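Local coordinates for spindle pole body-associated protein VIK1 (Candida glabrata, PDB 4GKP) that probably binds microtubules through a kinesin motor-like domain without catalysis of its own, as the noncatalytic partner of the kinesin Kar3, at residues Q117-S122 with I183-F188; S35-E40 with T51-N56; D63-D68 with P94-K99; F83-V88 with K243-F248. One frame throughout, in Å; residues are numbered along the deposited sequence.

Contact 1 (Q117-S122 with I183-F188); sequences QYVMLS and IGLSKF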
loop_
_atom_site.group_PDB
_atom_site.type_symbol
_atom_site.label_atom_id
_atom_site.label_comp_id
_atom_site.label_asym_id
_atom_site.label_seq_id
_atom_site.Cartn_x
_atom_site.Cartn_y
_atom_site.Cartn_z
ATOM N N GLN A 117 -3.179 -10.152 9.613
ATOM C CA GLN A 117 -4.579 -9.885 9.898
ATOM C C GLN A 117 -5.076 -8.943 8.821
ATOM O O GLN A 117 -4.370 -8.020 8.428
ATOM C CB GLN A 117 -4.733 -9.226 11.250
ATOM C CG GLN A 117 -4.441 -10.146 12.417
ATOM C CD GLN A 117 -4.359 -9.373 13.716
ATOM O OE1 GLN A 117 -3.491 -8.499 13.881
ATOM N NE2 GLN A 117 -5.294 -9.647 14.626
ATOM N N TYR A 118 -6.296 -9.158 8.361
ATOM C CA TYR A 118 -6.797 -8.462 7.187
ATOM C C TYR A 118 -8.239 -8.007 7.395
ATOM O O TYR A 118 -9.147 -8.829 7.495
ATOM C CB TYR A 118 -6.710 -9.414 5.986
ATOM C CG TYR A 118 -6.995 -8.814 4.622
ATOM C CD1 TYR A 118 -6.870 -7.445 4.382
ATOM C CD2 TYR A 118 -7.332 -9.637 3.556
ATOM C CE1 TYR A 118 -7.098 -6.916 3.134
ATOM C CE2 TYR A 118 -7.572 -9.120 2.302
ATOM C CZ TYR A 118 -7.453 -7.762 2.098
ATOM O OH TYR A 118 -7.686 -7.266 0.840
ATOM N N VAL A 119 -8.463 -6.702 7.432
ATOM C CA VAL A 119 -9.821 -6.210 7.593
ATOM C C VAL A 119 -10.239 -5.155 6.561
ATOM O O VAL A 119 -9.418 -4.372 6.091
ATOM C CB VAL A 119 -10.042 -5.622 9.006
ATOM C CG1 VAL A 119 -9.944 -6.705 10.082
ATOM C CG2 VAL A 119 -9.076 -4.477 9.286
ATOM N N MET A 120 -11.528 -5.128 6.230
ATOM C CA MET A 120 -12.131 -3.952 5.618
ATOM C C MET A 120 -12.576 -2.969 6.710
ATOM O O MET A 120 -13.311 -3.331 7.616
ATOM C CB MET A 120 -13.315 -4.345 4.734
ATOM C CG MET A 120 -13.708 -3.248 3.750
ATOM S SD MET A 120 -15.476 -2.923 3.619
ATOM C CE MET A 120 -15.928 -2.582 5.328
ATOM N N LEU A 121 -12.105 -1.731 6.638
ATOM C CA LEU A 121 -12.452 -0.705 7.626
ATOM C C LEU A 121 -13.371 0.362 7.029
ATOM O O LEU A 121 -13.277 0.650 5.835
ATOM C CB LEU A 121 -11.190 -0.018 8.141
ATOM C CG LEU A 121 -10.595 -0.398 9.483
ATOM C CD1 LEU A 121 -9.607 0.684 9.894
ATOM C CD2 LEU A 121 -11.679 -0.560 10.536
ATOM N N SER A 122 -14.231 0.953 7.864
ATOM C CA SER A 122 -15.142 2.039 7.446
ATOM C C SER A 122 -14.953 3.311 8.265
ATOM O O SER A 122 -15.526 4.365 7.955
ATOM C CB SER A 122 -16.600 1.584 7.528
ATOM O OG SER A 122 -16.927 0.748 6.424
ATOM N N ILE A 183 -11.715 0.981 3.451
ATOM C CA ILE A 183 -10.329 0.691 3.082
ATOM C C ILE A 183 -9.973 -0.761 3.389
ATOM O O ILE A 183 -10.560 -1.382 4.282
ATOM C CB ILE A 183 -9.305 1.654 3.724
ATOM C CG1 ILE A 183 -9.230 1.463 5.239
ATOM C CG2 ILE A 183 -9.610 3.098 3.361
ATOM C CD1 ILE A 183 -7.949 1.979 5.856
ATOM N N GLY A 184 -9.026 -1.297 2.624
ATOM C CA GLY A 184 -8.425 -2.603 2.917
ATOM C C GLY A 184 -7.252 -2.346 3.838
ATOM O O GLY A 184 -6.391 -1.531 3.531
ATOM N N LEU A 185 -7.232 -3.005 4.984
ATOM C CA LEU A 185 -6.162 -2.826 5.952
ATOM C C LEU A 185 -5.616 -4.202 6.317
ATOM O O LEU A 185 -6.329 -5.025 6.913
ATOM C CB LEU A 185 -6.662 -2.083 7.199
ATOM C CG LEU A 185 -5.690 -1.806 8.376
ATOM C CD1 LEU A 185 -4.510 -0.933 8.004
ATOM C CD2 LEU A 185 -6.408 -1.137 9.531
ATOM N N SER A 186 -4.377 -4.453 5.897
ATOM C CA SER A 186 -3.648 -5.670 6.247
ATOM C C SER A 186 -2.559 -5.297 7.239
ATOM O O SER A 186 -1.834 -4.320 7.034
ATOM C CB SER A 186 -2.970 -6.275 5.015
ATOM O OG SER A 186 -3.899 -6.893 4.153
ATOM N N LYS A 187 -2.443 -6.058 8.316
ATOM C CA LYS A 187 -1.349 -5.849 9.251
ATOM C C LYS A 187 -0.484 -7.097 9.312
ATOM O O LYS A 187 -0.974 -8.176 9.658
ATOM C CB LYS A 187 -1.856 -5.511 10.646
ATOM C CG LYS A 187 -0.715 -5.321 11.634
ATOM C CD LYS A 187 -1.204 -5.228 13.062
ATOM C CE LYS A 187 -0.025 -5.148 14.021
ATOM N NZ LYS A 187 -0.507 -4.824 15.394
ATOM N N PHE A 188 0.786 -6.945 8.952
ATOM C CA PHE A 188 1.717 -8.051 9.029
ATOM C C PHE A 188 2.620 -7.785 10.229
ATOM O O PHE A 188 3.103 -6.676 10.414
ATOM C CB PHE A 188 2.609 -8.149 7.774
ATOM C CG PHE A 188 1.877 -8.398 6.475
ATOM C CD1 PHE A 188 1.199 -7.359 5.816
ATOM C CD2 PHE A 188 1.945 -9.638 5.853
ATOM C CE1 PHE A 188 0.565 -7.577 4.587
ATOM C CE2 PHE A 188 1.307 -9.868 4.621
ATOM C CZ PHE A 188 0.632 -8.835 3.981
HETATM O O HOH W 1 -0.686 -9.467 12.032
#
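Leu121 and Leu185 lie side by side on the same face of two antiparallel strands, CD1 of Leu121 meeting CD2 of Leu185 at 3.7 Å. This apolar part is the tight one: Ile183 CG1 packs on Leu121 CB at 3.8 Å, Val119 CG2 reaches Leu185 CB at 4.0 Å, and Leu231 and Val234 of helix 230-241 close over Leu121. The far end of this face is polar and water-bridged. Gln117 and Lys187 run alongside each other, OE1 of Gln117 staying 4.1 Å from CD of Lys187, and a water bonds Lys187 O and, weakly, Gln117 OE1. Their side-chain nitrogens bond elsewhere, NE2 of Gln117 to Ser156 O and NZ of Lys187 to Ile152 O. On the reverse face CG of Tyr118, anti to the backbone N (chi1 -171°), lays the ring beside Ser186, whose OG approaches obliquely, 3.0 Å from Tyr118 CD1; the Tyr118 OH bonds Glu207. The loose side is Met120, partly exposed, its CG 3.7 Å from Ile183 O. Six backbone bonds join the strands, among them Val119 N to Leu185 O, 2.8 Å and 170° at the hydrogen. With strand directions 164° apart, this is an antiparallel pair in the mixed central sheet of the kinesin motor-like fold.

Contact 2 (S35-E40 with T51-N56); sequences SDESIE and TKLIQN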
loop_
_atom_site.group_PDB
_atom_site.type_symbol
_atom_site.label_atom_id
_atom_site.label_comp_id
_atom_site.label_asym_id
_atom_site.label_seq_id
_atom_site.Cartn_x
_atom_site.Cartn_y
_atom_site.Cartn_z
ATOM N N SER A 35 11.895 10.093 -17.991
ATOM C CA SER A 35 13.194 10.667 -17.652
ATOM C C SER A 35 13.105 11.605 -16.444
ATOM O O SER A 35 13.954 11.558 -15.548
ATOM C CB SER A 35 13.794 11.390 -18.866
ATOM O OG SER A 35 13.121 12.608 -19.154
ATOM N N ASP A 36 12.061 12.429 -16.419
ATOM C CA ASP A 36 11.840 13.403 -15.350
ATOM C C ASP A 36 11.026 12.834 -14.169
ATOM O O ASP A 36 10.926 13.471 -13.113
ATOM C CB ASP A 36 11.124 14.631 -15.931
ATOM C CG ASP A 36 11.394 15.890 -15.147
ATOM O OD1 ASP A 36 12.517 16.430 -15.253
ATOM O OD2 ASP A 36 10.481 16.353 -14.437
ATOM N N GLU A 37 10.455 11.640 -14.359
ATOM C CA GLU A 37 9.528 11.006 -13.394
ATOM C C GLU A 37 8.336 11.920 -13.082
ATOM O O GLU A 37 7.926 12.084 -11.924
ATOM C CB GLU A 37 10.241 10.564 -12.096
ATOM C CG GLU A 37 11.599 9.892 -12.276
ATOM C CD GLU A 37 11.527 8.441 -12.726
ATOM O OE1 GLU A 37 10.441 7.937 -13.073
ATOM O OE2 GLU A 37 12.590 7.791 -12.729
ATOM N N SER A 38 7.789 12.520 -14.130
ATOM C CA SER A 38 6.712 13.476 -13.971
ATOM C C SER A 38 5.548 13.140 -14.876
ATOM O O SER A 38 5.705 12.510 -15.922
ATOM C CB SER A 38 7.203 14.895 -14.275
ATOM O OG SER A 38 7.399 15.073 -15.671
ATOM N N ILE A 39 4.370 13.567 -14.455
ATOM C CA ILE A 39 3.187 13.489 -15.291
ATOM C C ILE A 39 2.584 14.891 -15.367
ATOM O O ILE A 39 2.275 15.511 -14.341
ATOM C CB ILE A 39 2.157 12.472 -14.739
ATOM C CG1 ILE A 39 2.792 11.088 -14.574
ATOM C CG2 ILE A 39 0.937 12.387 -15.648
ATOM C CD1 ILE A 39 1.962 10.133 -13.741
ATOM N N GLU A 40 2.456 15.409 -16.581
ATOM C CA GLU A 40 1.725 16.646 -16.753
ATOM C C GLU A 40 0.285 16.354 -17.131
ATOM O O GLU A 40 0.012 15.593 -18.054
ATOM C CB GLU A 40 2.375 17.596 -17.762
ATOM C CG GLU A 40 1.531 18.850 -17.957
ATOM C CD GLU A 40 2.245 19.980 -18.665
ATOM O OE1 GLU A 40 2.991 19.717 -19.636
ATOM O OE2 GLU A 40 2.026 21.143 -18.248
ATOM N N THR A 51 8.575 9.965 -7.007
ATOM C CA THR A 51 9.852 9.288 -6.799
ATOM C C THR A 51 10.201 8.460 -8.022
ATOM O O THR A 51 11.328 8.484 -8.501
ATOM C CB THR A 51 9.818 8.323 -5.604
ATOM O OG1 THR A 51 9.235 8.972 -4.468
ATOM C CG2 THR A 51 11.246 7.836 -5.286
ATOM N N LYS A 52 9.221 7.721 -8.519
ATOM C CA LYS A 52 9.449 6.814 -9.617
ATOM C C LYS A 52 8.147 6.561 -10.388
ATOM O O LYS A 52 7.104 6.285 -9.796
ATOM C CB LYS A 52 10.042 5.494 -9.090
ATOM C CG LYS A 52 10.455 4.480 -10.150
ATOM C CD LYS A 52 11.864 4.740 -10.654
ATOM C CE LYS A 52 12.223 3.810 -11.808
ATOM N NZ LYS A 52 12.542 2.442 -11.318
ATOM N N LEU A 53 8.221 6.694 -11.708
ATOM C CA LEU A 53 7.188 6.182 -12.590
ATOM C C LEU A 53 7.531 4.737 -12.870
ATOM O O LEU A 53 8.693 4.400 -13.058
ATOM C CB LEU A 53 7.159 6.948 -13.917
ATOM C CG LEU A 53 6.320 8.217 -14.086
ATOM C CD1 LEU A 53 6.270 9.100 -12.847
ATOM C CD2 LEU A 53 6.823 8.991 -15.295
ATOM N N ILE A 54 6.520 3.883 -12.888
ATOM C CA ILE A 54 6.699 2.512 -13.309
ATOM C C ILE A 54 5.927 2.356 -14.598
ATOM O O ILE A 54 4.719 2.601 -14.627
ATOM C CB ILE A 54 6.185 1.521 -12.243
ATOM C CG1 ILE A 54 7.027 1.656 -10.973
ATOM C CG2 ILE A 54 6.217 0.089 -12.772
ATOM C CD1 ILE A 54 6.224 1.638 -9.692
ATOM N N GLN A 55 6.639 1.985 -15.660
ATOM C CA GLN A 55 6.032 1.695 -16.954
ATOM C C GLN A 55 5.396 0.302 -16.957
ATOM O O GLN A 55 6.080 -0.722 -16.935
ATOM C CB GLN A 55 7.053 1.824 -18.099
ATOM C CG GLN A 55 6.399 1.838 -19.477
ATOM C CD GLN A 55 7.349 1.524 -20.621
ATOM O OE1 GLN A 55 8.398 0.919 -20.425
ATOM N NE2 GLN A 55 6.967 1.915 -21.830
ATOM N N ASN A 56 4.076 0.279 -17.021
ATOM C CA ASN A 56 3.316 -0.958 -16.946
ATOM C C ASN A 56 2.375 -1.071 -18.151
ATOM O O ASN A 56 2.078 -0.070 -18.808
ATOM C CB ASN A 56 2.534 -0.966 -15.629
ATOM C CG ASN A 56 2.464 -2.332 -14.992
ATOM O OD1 ASN A 56 2.495 -3.356 -15.670
ATOM N ND2 ASN A 56 2.357 -2.356 -13.667
#
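A G1 beta bulge, in which Glu37 and Ser38 both face Asn33, starts the strand 38-41 of a small antiparallel three-stranded sheet, and from it Glu37 reaches over to the strand 52-56 of the central sheet. One hydrogen bond crosses: Leu53 N donates to Glu37 OE1 at 2.9 Å, with 172° at the hydrogen. It is straight at the donor but oblique at the acceptor, since the nitrogen sits above the carboxylate plane, 44° out of it. The glutamate gets there by folding: CG lies anti to the carbonyl carbon, and a turn at chi2 of -77° brings the carboxylate to Leu53 N. The same oxygen, OE1 of Glu37, also lies 3.5 Å from Leu53 CB. The second oxygen, OE2, faces the aliphatic part of Lys52, 3.8 Å from CD, while its distance to Lys52 NZ, 5.5 Å, is too long for a salt bridge. The Glu37 and Leu53 contacts join the three-stranded sheet to strand 52-56, which pairs in parallel with strand 17-22 of the kinesin motor-like core. The Leu53 and Glu37 side chains pass each other, running in opposite senses. One Leu53 methyl, CD2, rests 3.7 Å from Ser38 O; the other, CD1, sits 3.5 Å from Glu37 O and, more loosely, 4.4 Å from Ile39 CG1. Ile21 touches both Leu53 and Ile39, and Val32 and Tyr34 add to the cover of Leu53.

Contact 3 (D63-D68 with P94-K99); sequences DLFKED and PNTFEK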
loop_
_atom_site.group_PDB
_atom_site.type_symbol
_atom_site.label_atom_id
_atom_site.label_comp_id
_atom_site.label_asym_id
_atom_site.label_seq_id
_atom_site.Cartn_x
_atom_site.Cartn_y
_atom_site.Cartn_z
ATOM N N ASP A 63 5.468 -6.980 -11.582
ATOM C CA ASP A 63 5.475 -7.179 -10.143
ATOM C C ASP A 63 6.244 -6.011 -9.574
ATOM O O ASP A 63 7.437 -5.912 -9.801
ATOM C CB ASP A 63 6.189 -8.500 -9.813
ATOM C CG ASP A 63 6.280 -8.788 -8.307
ATOM O OD1 ASP A 63 5.904 -7.945 -7.465
ATOM O OD2 ASP A 63 6.754 -9.889 -7.974
ATOM N N LEU A 64 5.558 -5.132 -8.845
ATOM C CA LEU A 64 6.166 -3.913 -8.300
ATOM C C LEU A 64 7.178 -4.209 -7.211
ATOM O O LEU A 64 7.974 -3.353 -6.867
ATOM C CB LEU A 64 5.097 -2.991 -7.717
ATOM C CG LEU A 64 3.927 -2.618 -8.625
ATOM C CD1 LEU A 64 2.647 -2.438 -7.816
ATOM C CD2 LEU A 64 4.262 -1.383 -9.450
ATOM N N PHE A 65 7.129 -5.418 -6.659
ATOM C CA PHE A 65 8.000 -5.802 -5.549
ATOM C C PHE A 65 9.383 -6.283 -6.010
ATOM O O PHE A 65 10.257 -6.546 -5.196
ATOM C CB PHE A 65 7.278 -6.790 -4.614
ATOM C CG PHE A 65 5.973 -6.248 -4.072
ATOM C CD1 PHE A 65 5.969 -5.245 -3.119
ATOM C CD2 PHE A 65 4.759 -6.719 -4.537
ATOM C CE1 PHE A 65 4.780 -4.719 -2.635
ATOM C CE2 PHE A 65 3.563 -6.203 -4.054
ATOM C CZ PHE A 65 3.572 -5.201 -3.101
ATOM N N LYS A 66 9.584 -6.339 -7.322
ATOM C CA LYS A 66 10.890 -6.625 -7.902
ATOM C C LYS A 66 11.588 -5.324 -8.304
ATOM O O LYS A 66 12.684 -5.354 -8.871
ATOM C CB LYS A 66 10.766 -7.563 -9.125
ATOM C CG LYS A 66 10.285 -8.979 -8.819
ATOM C CD LYS A 66 10.188 -9.825 -10.086
ATOM N N GLU A 67 10.953 -4.188 -8.016
ATOM C CA GLU A 67 11.519 -2.869 -8.336
ATOM C C GLU A 67 11.943 -2.117 -7.056
ATOM O O GLU A 67 12.532 -2.728 -6.158
ATOM C CB GLU A 67 10.544 -2.057 -9.196
ATOM N N ASP A 68 11.651 -0.815 -6.967
ATOM C CA ASP A 68 12.066 0.021 -5.818
ATOM C C ASP A 68 11.465 -0.369 -4.442
ATOM O O ASP A 68 12.079 -0.111 -3.378
ATOM C CB ASP A 68 11.796 1.512 -6.099
ATOM C CG ASP A 68 12.953 2.207 -6.818
ATOM O OD1 ASP A 68 13.683 1.530 -7.560
ATOM O OD2 ASP A 68 13.136 3.440 -6.638
ATOM N N PRO A 94 -5.426 -3.742 -9.114
ATOM C CA PRO A 94 -4.160 -4.382 -9.452
ATOM C C PRO A 94 -4.011 -5.744 -8.741
ATOM O O PRO A 94 -4.786 -6.060 -7.838
ATOM C CB PRO A 94 -3.114 -3.366 -8.957
ATOM C CG PRO A 94 -3.806 -2.596 -7.866
ATOM C CD PRO A 94 -5.266 -2.586 -8.200
ATOM N N ASN A 95 -3.035 -6.541 -9.172
ATOM C CA ASN A 95 -2.722 -7.815 -8.523
ATOM C C ASN A 95 -1.806 -7.650 -7.290
ATOM O O ASN A 95 -1.267 -8.631 -6.778
ATOM C CB ASN A 95 -2.092 -8.785 -9.542
ATOM N N THR A 96 -1.648 -6.409 -6.829
ATOM C CA THR A 96 -0.708 -6.047 -5.775
ATOM C C THR A 96 -0.723 -6.952 -4.516
ATOM O O THR A 96 0.340 -7.378 -4.067
ATOM C CB THR A 96 -0.876 -4.567 -5.402
ATOM O OG1 THR A 96 -1.015 -3.800 -6.605
ATOM C CG2 THR A 96 0.329 -4.038 -4.610
ATOM N N PHE A 97 -1.906 -7.269 -3.980
ATOM C CA PHE A 97 -2.021 -8.104 -2.780
ATOM C C PHE A 97 -1.417 -9.503 -2.924
ATOM O O PHE A 97 -0.693 -9.967 -2.032
ATOM C CB PHE A 97 -3.485 -8.204 -2.308
ATOM C CG PHE A 97 -3.663 -8.992 -1.027
ATOM C CD1 PHE A 97 -3.177 -8.505 0.188
ATOM C CD2 PHE A 97 -4.324 -10.209 -1.030
ATOM C CE1 PHE A 97 -3.336 -9.219 1.367
ATOM C CE2 PHE A 97 -4.497 -10.928 0.153
ATOM C CZ PHE A 97 -4.002 -10.432 1.350
ATOM N N GLU A 98 -1.708 -10.172 -4.036
ATOM C CA GLU A 98 -1.228 -11.546 -4.268
ATOM C C GLU A 98 0.285 -11.606 -4.478
ATOM O O GLU A 98 0.948 -12.560 -4.043
ATOM C CB GLU A 98 -1.939 -12.187 -5.460
ATOM C CG GLU A 98 -3.464 -12.117 -5.410
ATOM C CD GLU A 98 -4.021 -10.845 -6.037
ATOM O OE1 GLU A 98 -3.628 -10.508 -7.179
ATOM O OE2 GLU A 98 -4.862 -10.186 -5.396
ATOM N N LYS A 99 0.826 -10.582 -5.137
ATOM C CA LYS A 99 2.265 -10.490 -5.392
ATOM C C LYS A 99 3.033 -10.148 -4.108
ATOM O O LYS A 99 4.152 -10.625 -3.873
ATOM C CB LYS A 99 2.540 -9.468 -6.499
ATOM C CG LYS A 99 2.162 -9.947 -7.897
ATOM C CD LYS A 99 3.152 -10.984 -8.425
ATOM C CE LYS A 99 2.707 -11.587 -9.753
ATOM N NZ LYS A 99 2.515 -10.534 -10.789
#
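Phe65 brings its ring edge to the first turn of helix 96-107. Its CE2 lies 3.4 Å from Thr96 O, which is near the ring plane, and its CZ lies 3.8 Å from Thr96 CG2; the two side chains cross at about a right angle. The neighbouring ring carbon, CD2 of Phe65, comes within 4.0 Å of Lys99 CB, so the ring touches residues one turn apart on the helix. Lys99 meets the Asp63 carboxylate with its aliphatic chain rather than its ammonium: CD of Lys99 is 3.8 Å from OD2 of Asp63. The opposite charges stay apart, Lys99 NZ being 5.1 Å from that same Asp63 OD2, which indicates at most a long-range attraction. Leu64 adds a looser touch, CD1 to Thr96 OG1 at 4.1 Å. The backbone that presents Asp63 and Phe65 is an Asx turn running into a short 3-10 segment, 64-66. This loop, between strand 52-56 and helix 68-78, lies against the start of helix 96-107. The turn is defined by Phe65 N donating to Asp63 OD1 at 2.9 Å, the donor standing 47° out of the carboxylate plane. Asp63 has CG anti to its own N (chi1 179°), which brings OD1 within bonding distance of Phe65 N. In the next shell, Ile73 of helix 68-78 packs against Phe65, Leu64 lies on Ile54, Asn20 and Leu69, and Phe205 of strand 201-208 backs Thr96.

Contact 4 (F83-V88 with K243-F248); sequences FNLFSV and KSAFVF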
loop_
_atom_site.group_PDB
_atom_site.type_symbol
_atom_site.label_atom_id
_atom_site.label_comp_id
_atom_site.label_asym_id
_atom_site.label_seq_id
_atom_site.Cartn_x
_atom_site.Cartn_y
_atom_site.Cartn_z
ATOM N N PHE A 83 6.359 0.190 9.271
ATOM C CA PHE A 83 6.183 0.808 7.958
ATOM C C PHE A 83 4.915 0.394 7.262
ATOM O O PHE A 83 4.179 -0.481 7.734
ATOM C CB PHE A 83 7.428 0.617 7.044
ATOM C CG PHE A 83 7.664 -0.797 6.600
ATOM C CD1 PHE A 83 7.937 -1.805 7.521
ATOM C CD2 PHE A 83 7.653 -1.118 5.248
ATOM C CE1 PHE A 83 8.167 -3.110 7.102
ATOM C CE2 PHE A 83 7.887 -2.418 4.818
ATOM C CZ PHE A 83 8.147 -3.419 5.747
ATOM N N ASN A 84 4.664 1.058 6.140
ATOM C CA ASN A 84 3.444 0.832 5.389
ATOM C C ASN A 84 3.641 0.967 3.877
ATOM O O ASN A 84 4.652 1.512 3.415
ATOM C CB ASN A 84 2.347 1.774 5.886
ATOM C CG ASN A 84 2.572 3.213 5.464
ATOM O OD1 ASN A 84 2.599 3.518 4.275
ATOM N ND2 ASN A 84 2.726 4.106 6.436
ATOM N N LEU A 85 2.665 0.459 3.128
ATOM C CA LEU A 85 2.551 0.740 1.708
ATOM C C LEU A 85 1.081 0.997 1.454
ATOM O O LEU A 85 0.246 0.202 1.879
ATOM C CB LEU A 85 3.042 -0.438 0.841
ATOM C CG LEU A 85 2.815 -0.338 -0.677
ATOM C CD1 LEU A 85 3.609 0.801 -1.323
ATOM C CD2 LEU A 85 3.111 -1.663 -1.382
ATOM N N PHE A 86 0.772 2.109 0.778
ATOM C CA PHE A 86 -0.596 2.384 0.335
ATOM C C PHE A 86 -0.744 2.100 -1.139
ATOM O O PHE A 86 0.080 2.537 -1.932
ATOM C CB PHE A 86 -0.943 3.845 0.521
ATOM C CG PHE A 86 -1.266 4.226 1.925
ATOM C CD1 PHE A 86 -0.246 4.453 2.847
ATOM C CD2 PHE A 86 -2.598 4.407 2.312
ATOM C CE1 PHE A 86 -0.548 4.827 4.143
ATOM C CE2 PHE A 86 -2.910 4.777 3.608
ATOM C CZ PHE A 86 -1.879 4.991 4.525
ATOM N N SER A 87 -1.795 1.378 -1.504
ATOM C CA SER A 87 -2.119 1.166 -2.905
ATOM C C SER A 87 -3.422 1.899 -3.195
ATOM O O SER A 87 -4.476 1.559 -2.625
ATOM C CB SER A 87 -2.256 -0.322 -3.223
ATOM O OG SER A 87 -2.799 -0.502 -4.524
ATOM N N VAL A 88 -3.323 2.917 -4.055
ATOM C CA VAL A 88 -4.433 3.824 -4.385
ATOM C C VAL A 88 -4.778 3.712 -5.875
ATOM O O VAL A 88 -3.912 3.874 -6.730
ATOM C CB VAL A 88 -4.092 5.290 -4.027
ATOM C CG1 VAL A 88 -5.259 6.231 -4.359
ATOM C CG2 VAL A 88 -3.661 5.414 -2.566
ATOM N N LYS A 243 6.833 4.655 8.714
ATOM C CA LYS A 243 7.287 5.135 7.397
ATOM C C LYS A 243 6.266 4.796 6.312
ATOM O O LYS A 243 5.649 3.722 6.331
ATOM C CB LYS A 243 8.632 4.536 7.015
ATOM C CG LYS A 243 9.793 5.095 7.806
ATOM C CD LYS A 243 11.084 4.364 7.494
ATOM C CE LYS A 243 11.926 5.104 6.471
ATOM N NZ LYS A 243 13.314 4.562 6.399
ATOM N N SER A 244 6.100 5.732 5.375
ATOM C CA SER A 244 5.052 5.675 4.369
ATOM C C SER A 244 5.602 5.488 2.961
ATOM O O SER A 244 6.712 5.915 2.642
ATOM C CB SER A 244 4.193 6.946 4.442
ATOM O OG SER A 244 3.360 6.936 5.594
ATOM N N ALA A 245 4.817 4.820 2.126
ATOM C CA ALA A 245 5.097 4.696 0.703
ATOM C C ALA A 245 3.767 4.508 0.031
ATOM O O ALA A 245 2.844 3.878 0.606
ATOM C CB ALA A 245 6.010 3.504 0.406
ATOM N N PHE A 246 3.681 5.041 -1.191
ATOM C CA PHE A 246 2.444 5.104 -1.933
ATOM C C PHE A 246 2.618 4.633 -3.372
ATOM O O PHE A 246 3.575 5.012 -4.061
ATOM C CB PHE A 246 1.911 6.539 -1.926
ATOM C CG PHE A 246 1.707 7.118 -0.545
ATOM C CD1 PHE A 246 0.520 6.905 0.144
ATOM C CD2 PHE A 246 2.696 7.901 0.052
ATOM C CE1 PHE A 246 0.324 7.450 1.402
ATOM C CE2 PHE A 246 2.501 8.446 1.316
ATOM C CZ PHE A 246 1.311 8.216 1.990
ATOM N N VAL A 247 1.693 3.798 -3.827
ATOM C CA VAL A 247 1.628 3.475 -5.239
ATOM C C VAL A 247 0.264 3.941 -5.771
ATOM O O VAL A 247 -0.776 3.649 -5.177
ATOM C CB VAL A 247 1.926 1.978 -5.524
ATOM C CG1 VAL A 247 1.060 1.079 -4.669
ATOM C CG2 VAL A 247 1.691 1.643 -6.985
ATOM N N PHE A 248 0.294 4.697 -6.865
ATOM C CA PHE A 248 -0.923 5.221 -7.491
ATOM C C PHE A 248 -1.113 4.610 -8.865
ATOM O O PHE A 248 -0.231 4.684 -9.717
ATOM C CB PHE A 248 -0.847 6.738 -7.625
ATOM C CG PHE A 248 -0.622 7.455 -6.322
ATOM C CD1 PHE A 248 -1.701 7.890 -5.553
ATOM C CD2 PHE A 248 0.676 7.720 -5.876
ATOM C CE1 PHE A 248 -1.485 8.564 -4.359
ATOM C CE2 PHE A 248 0.896 8.395 -4.689
ATOM C CZ PHE A 248 -0.184 8.803 -3.917
#
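Phe83 and Lys243 open the pairing of strand 83-88 with segment 243-248, and backbone hydrogen bonds carry it on. Asn84 N donates to Lys243 O with a bent geometry, 131° at the hydrogen. Further along the bonds straighten: Phe86 N to Ala245 O, Val247 N to Phe86 O at 2.8 Å, and Val88 N to Val247 O. Strand 83-88 and the strand portion 246-248 run 13° apart, a parallel pair.

Beside the backbone bonds, where Asn84 lies opposite Ser244, a side-chain amide adds to the link. Asn84, with CG set between its own N and carbonyl carbon, directs ND2 to Ser244 OG at 3.0 Å, the hydroxyl lying in the amide plane. OD1 of Asn84 accepts a weak bond from Ala245 N at 3.4 Å, and ND2 also bonds Thr242 OG1, its main polar partner, just ahead of segment 243-248.

The rings of Phe86 and Phe246 lie nearly parallel, planes at 28°, but offset, with centroids 5.0 Å apart and little of one ring over the other; CD1 of Phe86 is 3.4 Å from CE1 of Phe246. Among apolar contacts, Val88 CB meets Phe248 CD1 at 3.8 Å beside these rings; on the other face Leu85 CD1 touches Ala245 CB at 4.0 Å and Val247 CG1 at 4.2 Å.

Helix 230-241 covers the Phe86 face through Leu235 and Ile238, helix 68-78 packs on Phe83 and Ala245, and strand 201-208 flanks strand 83-88, leaving it between two parallel neighbours.

Overall arrangement
Contacts 1, 2 and 4 all reach the mixed central sheet, with contact 4 in its interior, its centre about 4 Å from the centre of the chain. Contacts 1 and 2 lie on opposite sides of that centre, their own centres about 29 Å apart. Contact 3 sits against the sheet and touches the other three: Leu64 meets Ile54 of contact 2, Phe65 meets Leu85 of contact 4, and Phe97 packs on Tyr118 and Ser186 of contact 1. Along the chain contact 2 closes first; contacts 3 and 4 interleave, and contact 1 is nested inside the long loop closed by contact 4. Residues distant in sequence thereby form one compact kinesin motor-like domain.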